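Long-range contact in uncharacterized protein (Parabacteroides merdae, PDB 4MXN), which is uncharacterised but probably acts as a glycoside hydrolase of family 28, a group whose known members cleave pectic polysaccharides: residues Y146-I151 and D168-A173. Numbering follows the deposited sequence.
Sequences YAPALI and DAANVA
With CG roughly anti to the backbone N (chi1 -152°) and beside its own carbonyl carbon, Asn-171 points ND2 at Ala-147 O, while Leu-150, its CG anti to the carbonyl carbon, turns its side chain to Ala-169. The amide ND2 of Asn-171 donates to Ala-147 O at 2.8 Å in a nearly straight bond. The acceptor lies in the amide plane, whereas the donor approaches from above the carbonyl plane; a weak second bond from ND2 to Ser-144 O helps fix the amide's rotation. Next along, Ala-170 CB rests 3.8 Å from Pro-148 CD, and a water bridges Pro-148 O and Ala-170 N. Leu-150 CG and CD1 each lie 3.7 Å from Ala-169 CB. Ala-173 O then accepts from Ile-151 N at 2.9 Å, nearly in line with its C=O, and Leu-150 N is shared weakly between Ala-173 O and Val-172 O. Val-126 of helix 123-136 covers Pro-148 and Ala-170, and Arg-196 grips the carbonyls of Ala-169 and Asn-171. The two loops lead into the adjacent parallel strands 151-154 and 174-177, the stacking of successive coils characteristic of the right-handed parallel beta-helix of family 28 glycoside hydrolases.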
loop_
_atom_site.group_PDB
_atom_site.type_symbol
_atom_site.label_atom_id
_atom_site.label_comp_id
_atom_site.label_asym_id
_atom_site.label_seq_id
_atom_site.Cartn_x
_atom_site.Cartn_y
_atom_site.Cartn_z
ATOM N N TYR A 146 1.875 -9.375 12.002
ATOM C CA TYR A 146 2.411 -9.887 10.740
ATOM C C TYR A 146 1.577 -9.565 9.496
ATOM O O TYR A 146 2.107 -9.579 8.377
ATOM C CB TYR A 146 2.562 -11.421 10.853
ATOM C CG TYR A 146 3.501 -11.822 11.966
ATOM C CD1 TYR A 146 4.869 -11.932 11.743
ATOM C CD2 TYR A 146 3.030 -12.053 13.257
ATOM C CE1 TYR A 146 5.747 -12.253 12.776
ATOM C CE2 TYR A 146 3.899 -12.365 14.300
ATOM C CZ TYR A 146 5.256 -12.471 14.054
ATOM O OH TYR A 146 6.108 -12.812 15.073
ATOM N N ALA A 147 0.271 -9.351 9.667
ATOM C CA ALA A 147 -0.610 -9.073 8.532
ATOM C C ALA A 147 -0.212 -7.730 7.885
ATOM O O ALA A 147 -0.066 -6.726 8.594
ATOM C CB ALA A 147 -2.059 -9.068 8.986
ATOM N N PRO A 148 0.063 -7.715 6.562
ATOM C CA PRO A 148 0.528 -6.481 5.948
ATOM C C PRO A 148 -0.571 -5.492 5.627
ATOM O O PRO A 148 -1.703 -5.850 5.287
ATOM C CB PRO A 148 1.183 -6.963 4.645
ATOM C CG PRO A 148 0.429 -8.181 4.274
ATOM C CD PRO A 148 0.048 -8.826 5.582
ATOM N N ALA A 149 -0.193 -4.223 5.661
ATOM C CA ALA A 149 -1.017 -3.138 5.173
ATOM C C ALA A 149 -0.929 -3.168 3.643
ATOM O O ALA A 149 -0.115 -3.919 3.091
ATOM C CB ALA A 149 -0.491 -1.810 5.722
ATOM N N LEU A 150 -1.746 -2.381 2.941
ATOM C CA LEU A 150 -1.589 -2.341 1.480
ATOM C C LEU A 150 -0.445 -1.393 1.136
ATOM O O LEU A 150 0.401 -1.738 0.312
ATOM C CB LEU A 150 -2.885 -1.956 0.767
ATOM C CG LEU A 150 -4.013 -2.962 0.902
ATOM C CD1 LEU A 150 -5.309 -2.394 0.398
ATOM C CD2 LEU A 150 -3.734 -4.240 0.158
ATOM N N ILE A 151 -0.396 -0.233 1.821
ATOM C CA ILE A 151 0.629 0.808 1.690
ATOM C C ILE A 151 1.104 1.237 3.076
ATOM O O ILE A 151 0.284 1.462 3.970
ATOM C CB ILE A 151 0.049 2.026 0.896
ATOM C CG1 ILE A 151 -0.158 1.709 -0.593
ATOM C CG2 ILE A 151 0.846 3.311 1.112
ATOM C CD1 ILE A 151 -1.147 2.774 -1.295
ATOM N N ASP A 168 -9.485 -4.774 0.247
ATOM C CA ASP A 168 -9.450 -5.939 1.136
ATOM C C ASP A 168 -8.091 -6.115 1.809
ATOM O O ASP A 168 -7.506 -7.194 1.805
ATOM C CB ASP A 168 -9.844 -7.197 0.326
ATOM C CG ASP A 168 -10.028 -8.452 1.142
ATOM O OD1 ASP A 168 -10.608 -8.356 2.252
ATOM O OD2 ASP A 168 -9.607 -9.536 0.666
ATOM N N ALA A 169 -7.625 -5.041 2.425
ATOM C CA ALA A 169 -6.383 -4.981 3.160
ATOM C C ALA A 169 -6.345 -6.067 4.245
ATOM O O ALA A 169 -7.343 -6.260 4.943
ATOM C CB ALA A 169 -6.242 -3.602 3.798
ATOM N N ALA A 170 -5.189 -6.768 4.377
ATOM C CA ALA A 170 -4.985 -7.803 5.399
ATOM C C ALA A 170 -4.862 -7.181 6.784
ATOM O O ALA A 170 -5.017 -7.868 7.787
ATOM C CB ALA A 170 -3.740 -8.615 5.082
ATOM N N ASN A 171 -4.576 -5.874 6.837
ATOM C CA ASN A 171 -4.462 -5.139 8.086
ATOM C C ASN A 171 -5.141 -3.775 7.847
ATOM O O ASN A 171 -6.315 -3.764 7.514
ATOM C CB ASN A 171 -3.000 -5.060 8.517
ATOM C CG ASN A 171 -2.818 -4.949 10.019
ATOM O OD1 ASN A 171 -3.614 -4.331 10.720
ATOM N ND2 ASN A 171 -1.746 -5.522 10.543
ATOM N N VAL A 172 -4.418 -2.665 7.958
ATOM C CA VAL A 172 -4.910 -1.311 7.676
ATOM C C VAL A 172 -4.601 -1.085 6.191
ATOM O O VAL A 172 -3.665 -1.693 5.689
ATOM C CB VAL A 172 -4.265 -0.273 8.653
ATOM C CG1 VAL A 172 -4.500 1.174 8.222
ATOM C CG2 VAL A 172 -4.775 -0.482 10.075
ATOM N N ALA A 173 -5.407 -0.306 5.457
ATOM C CA ALA A 173 -5.088 -0.106 4.037
ATOM C C ALA A 173 -3.841 0.784 3.850
ATOM O O ALA A 173 -2.965 0.446 3.048
ATOM C CB ALA A 173 -6.266 0.499 3.307
HETATM O O HOH W 1 -2.876 -6.145 2.791
#